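Local coordinates for protein KLLA0E08119p (Kluyveromyces lactis, PDB 3VA7) that probably carboxylates urea with bicarbonate and ATP by way of its biotin, being the urea carboxylase part of a larger urea-degrading enzyme, at residues K56-Y61 and A74-A79; T33-N38 and N97-T102. All coordinates share one frame; numbering follows the deposited sequence.

Contact 1 (K56-Y61 and A74-A79); sequences KSVAVY and ADFSVA
Strands 56-61 and 76-79 run parallel, 4.4 Å apart at the closest approach of their axes, with Val58 beside Phe76 and Val60 beside Val78. Phe76 N donates a hydrogen bond to Ser57 O, Ala59 N to Phe76 O, Val78 N to Ala59 O, and Tyr61 N to Val78 O at 3.3 Å. Just before strand 76-79, Asp75 OD1 accepts a hydrogen bond from Ser57 N at 2.7 Å through its anti lone pair. This bond is nearly straight, 166° at the hydrogen. Lys56 CE lies at the edge of the Phe76 ring, 3.7 Å from CE1. On the other face, the Ala59 and Ala74 methyls meet, CB to CB 3.7 Å. Tyr61 CG sits between the backbone N and the carbonyl carbon (chi1 53°), which swings the ring across to the neighbouring strand. One ring face receives Ala79 CA in a CH-pi contact, 3.7 Å from the centroid, and Ser77 CB lies at the ring edge. A serine in place of Tyr61 would probably leave Ala79 and Ser77 without this cover. The two strands, joined through helix 69-73, form a beta-alpha-beta unit at the edge of the parallel sheet of the biotin carboxylase N-terminal domain.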
# COMPACT_ATOMS: atom_id res chain seq x y z
N LYS A 56 -0.59 -7.16 -37.72
CA LYS A 56 -0.36 -6.02 -36.88
C LYS A 56 -1.68 -5.72 -36.22
O LYS A 56 -2.69 -5.84 -36.85
CB LYS A 56 0.23 -4.84 -37.68
CG LYS A 56 1.80 -4.90 -37.71
CD LYS A 56 2.38 -4.52 -39.08
CE LYS A 56 2.14 -2.99 -39.48
NZ LYS A 56 2.37 -2.56 -40.95
N SER A 57 -1.65 -5.37 -34.93
CA SER A 57 -2.83 -5.09 -34.17
C SER A 57 -2.92 -3.65 -33.73
O SER A 57 -1.91 -2.95 -33.48
CB SER A 57 -2.90 -6.00 -32.95
OG SER A 57 -1.88 -5.69 -32.02
N VAL A 58 -4.16 -3.21 -33.59
CA VAL A 58 -4.46 -1.88 -33.14
C VAL A 58 -5.41 -1.89 -31.94
O VAL A 58 -6.53 -2.43 -32.02
CB VAL A 58 -5.10 -1.11 -34.28
CG1 VAL A 58 -5.31 0.31 -33.83
CG2 VAL A 58 -4.18 -1.15 -35.52
N ALA A 59 -4.93 -1.30 -30.85
CA ALA A 59 -5.73 -1.05 -29.66
C ALA A 59 -6.57 0.22 -29.81
O ALA A 59 -6.21 1.10 -30.58
CB ALA A 59 -4.82 -0.90 -28.43
N VAL A 60 -7.67 0.29 -29.05
CA VAL A 60 -8.36 1.52 -28.75
C VAL A 60 -8.66 1.59 -27.24
O VAL A 60 -8.99 0.59 -26.64
CB VAL A 60 -9.67 1.66 -29.56
CG1 VAL A 60 -9.34 1.92 -31.07
CG2 VAL A 60 -10.60 0.43 -29.36
N TYR A 61 -8.56 2.76 -26.63
CA TYR A 61 -8.80 2.84 -25.21
C TYR A 61 -9.50 4.11 -24.78
O TYR A 61 -9.28 5.18 -25.34
CB TYR A 61 -7.50 2.72 -24.46
CG TYR A 61 -6.43 3.68 -24.91
CD1 TYR A 61 -6.15 4.83 -24.16
CD2 TYR A 61 -5.69 3.45 -26.09
CE1 TYR A 61 -5.17 5.71 -24.56
CE2 TYR A 61 -4.72 4.35 -26.49
CZ TYR A 61 -4.48 5.48 -25.71
OH TYR A 61 -3.53 6.39 -26.09
N ALA A 74 -0.50 -4.16 -27.97
CA ALA A 74 -0.77 -3.86 -29.37
C ALA A 74 0.44 -3.26 -30.09
O ALA A 74 1.32 -2.70 -29.45
CB ALA A 74 -1.94 -2.96 -29.51
N ASP A 75 0.47 -3.36 -31.40
CA ASP A 75 1.51 -2.70 -32.18
C ASP A 75 1.21 -1.21 -32.28
O ASP A 75 2.13 -0.40 -32.28
CB ASP A 75 1.59 -3.28 -33.59
CG ASP A 75 1.83 -4.78 -33.59
OD1 ASP A 75 0.86 -5.52 -33.88
OD2 ASP A 75 2.97 -5.21 -33.28
N PHE A 76 -0.06 -0.83 -32.38
CA PHE A 76 -0.44 0.58 -32.43
C PHE A 76 -1.67 0.79 -31.53
O PHE A 76 -2.31 -0.19 -31.09
CB PHE A 76 -0.73 1.04 -33.88
CG PHE A 76 0.35 0.64 -34.87
CD1 PHE A 76 0.21 -0.52 -35.64
CD2 PHE A 76 1.51 1.41 -35.03
CE1 PHE A 76 1.20 -0.91 -36.56
CE2 PHE A 76 2.53 1.03 -35.94
CZ PHE A 76 2.38 -0.13 -36.70
N SER A 77 -1.99 2.05 -31.26
CA SER A 77 -3.11 2.36 -30.39
C SER A 77 -3.67 3.76 -30.63
O SER A 77 -3.00 4.64 -31.11
CB SER A 77 -2.73 2.19 -28.91
OG SER A 77 -1.50 2.80 -28.63
N VAL A 78 -4.94 3.95 -30.33
CA VAL A 78 -5.58 5.21 -30.59
C VAL A 78 -6.35 5.47 -29.34
O VAL A 78 -7.15 4.63 -28.89
CB VAL A 78 -6.52 5.11 -31.79
CG1 VAL A 78 -7.34 6.37 -31.93
CG2 VAL A 78 -5.73 4.88 -33.04
N ALA A 79 -6.02 6.59 -28.73
CA ALA A 79 -6.78 7.12 -27.63
C ALA A 79 -8.12 7.60 -28.18
O ALA A 79 -8.18 8.39 -29.13
CB ALA A 79 -6.01 8.29 -26.99

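Contact 2 (T33-N38 and N97-T102); sequences TVLIAN and NAAKKT
Leu35 turns its side chain toward helix 92-101 with CG anti to the backbone N (chi1 178°), and chi2 near 141° brings CD1 onto the last turn of the helix. The methyl lies against the peptide that joins Ala98 to Ala99. Leu35 CD1 is 3.6 Å from Ala99 N and 3.8 Å from Ala98 C. The two alanine methyls complete the contact, with Leu35 CD1 4.0 Å from Ala98 CB and 3.9 Å from Ala99 CB. One branch of Leu35 therefore meets both alanines, and their small side chains are consistent with the close approach of the helix backbone to the strand. No hydrogen bond crosses here. This is helix-on-sheet packing in a doubly wound alpha/beta fold. Strand 33-36 is the middle strand of five, flanked by 56-61 and 106-108. Helix 92-101 covers the face that carries Leu35, and helix 40-53 packs on Val34 and Ile36 of the reverse face. At the end of the helix, Thr102 OG1 turns back to donate to Ala98 O at 2.8 Å, 18° out of the carbonyl plane. Ala98 O also takes a weak hydrogen bond from Thr102 N at 3.3 Å. Thr102 points toward the strand, and its OG1 comes within 4.3 Å of Leu35 CD1. The side chain of Thr102 also touches Val58 of the next strand, while Ala98 reaches Val60 and Ala99 packs on Ile129.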
# COMPACT_ATOMS: atom_id res chain seq x y z
N THR A 33 -3.16 -5.41 -41.03
CA THR A 33 -3.36 -4.80 -39.75
C THR A 33 -4.87 -4.95 -39.40
O THR A 33 -5.71 -4.84 -40.29
CB THR A 33 -2.83 -3.31 -39.72
OG1 THR A 33 -3.62 -2.49 -40.55
CG2 THR A 33 -1.45 -3.19 -40.29
N VAL A 34 -5.19 -5.23 -38.13
CA VAL A 34 -6.56 -5.47 -37.65
C VAL A 34 -6.80 -4.63 -36.38
O VAL A 34 -5.99 -4.66 -35.49
CB VAL A 34 -6.79 -7.00 -37.29
CG1 VAL A 34 -8.05 -7.18 -36.48
CG2 VAL A 34 -6.87 -7.89 -38.51
N LEU A 35 -7.90 -3.88 -36.29
CA LEU A 35 -8.21 -3.12 -35.05
C LEU A 35 -9.17 -3.88 -34.13
O LEU A 35 -10.08 -4.56 -34.63
CB LEU A 35 -8.85 -1.79 -35.41
CG LEU A 35 -9.32 -0.85 -34.30
CD1 LEU A 35 -8.96 0.56 -34.78
CD2 LEU A 35 -10.85 -1.01 -33.88
N ILE A 36 -8.98 -3.79 -32.81
CA ILE A 36 -9.87 -4.47 -31.86
C ILE A 36 -10.78 -3.45 -31.25
O ILE A 36 -10.33 -2.61 -30.45
CB ILE A 36 -9.16 -5.06 -30.61
CG1 ILE A 36 -7.77 -5.65 -30.89
CG2 ILE A 36 -10.10 -5.96 -29.81
CD1 ILE A 36 -7.63 -6.47 -32.00
N ALA A 37 -12.06 -3.55 -31.58
CA ALA A 37 -13.08 -2.66 -31.01
C ALA A 37 -13.46 -3.13 -29.60
O ALA A 37 -14.64 -3.34 -29.28
CB ALA A 37 -14.28 -2.54 -31.90
N ASN A 38 -12.45 -3.27 -28.76
CA ASN A 38 -12.69 -3.77 -27.42
C ASN A 38 -11.54 -3.48 -26.47
O ASN A 38 -10.50 -2.90 -26.90
CB ASN A 38 -13.01 -5.27 -27.43
CG ASN A 38 -14.11 -5.63 -26.50
OD1 ASN A 38 -13.99 -5.42 -25.28
ND2 ASN A 38 -15.20 -6.18 -27.03
N ASN A 97 -13.02 6.03 -37.31
CA ASN A 97 -11.92 7.00 -37.46
C ASN A 97 -10.58 6.39 -36.96
O ASN A 97 -9.51 6.50 -37.63
CB ASN A 97 -12.23 8.35 -36.77
CG ASN A 97 -11.12 9.42 -36.99
OD1 ASN A 97 -10.70 9.68 -38.13
ND2 ASN A 97 -10.65 10.01 -35.89
N ALA A 98 -10.67 5.71 -35.81
CA ALA A 98 -9.50 4.98 -35.33
C ALA A 98 -8.93 3.97 -36.34
O ALA A 98 -7.70 3.90 -36.49
CB ALA A 98 -9.78 4.36 -34.01
N ALA A 99 -9.80 3.22 -37.04
CA ALA A 99 -9.33 2.20 -38.01
C ALA A 99 -8.82 2.85 -39.28
O ALA A 99 -7.89 2.33 -39.93
CB ALA A 99 -10.42 1.24 -38.34
N LYS A 100 -9.46 3.98 -39.62
CA LYS A 100 -9.02 4.82 -40.74
C LYS A 100 -7.59 5.29 -40.51
O LYS A 100 -6.69 4.96 -41.28
CB LYS A 100 -9.95 6.04 -40.86
CG LYS A 100 -11.20 5.80 -41.66
CD LYS A 100 -10.88 5.04 -42.93
CE LYS A 100 -12.13 4.81 -43.73
NZ LYS A 100 -11.90 3.75 -44.74
N LYS A 101 -7.42 6.01 -39.41
CA LYS A 101 -6.19 6.65 -38.95
C LYS A 101 -4.97 5.69 -38.89
O LYS A 101 -3.80 6.12 -39.09
CB LYS A 101 -6.52 7.24 -37.57
CG LYS A 101 -5.49 8.09 -36.85
CD LYS A 101 -6.07 8.51 -35.47
CE LYS A 101 -5.38 9.77 -34.87
NZ LYS A 101 -5.72 11.03 -35.64
N THR A 102 -5.23 4.40 -38.66
CA THR A 102 -4.15 3.40 -38.51
C THR A 102 -4.03 2.49 -39.70
O THR A 102 -3.22 1.55 -39.69
CB THR A 102 -4.37 2.55 -37.25
OG1 THR A 102 -5.72 2.03 -37.22
CG2 THR A 102 -4.08 3.39 -35.99

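Both contacts belong to one parallel sheet, in which strands 56-61 and 33-36 are neighbours, and their centres lie about 7 Å apart. Contact 1 adds the edge strand and is partly buried, with exposed residues at the Lys56 end. Contact 2 sits on the central strand and is buried. Their chemistry differs: contact 1 is a ladder of backbone bonds with an aspartate and aromatic rings at its ends, whereas contact 2 is apolar packing. In the chain, contact 1 lies between 33-38 and 97-102, nested in the loop contact 2 closes. Probable hydrogen bonds (2.9 Å) join Val34 N to Lys56 O and Ile36 N to Val58 O, and Val58 and Val60 pack on Leu35.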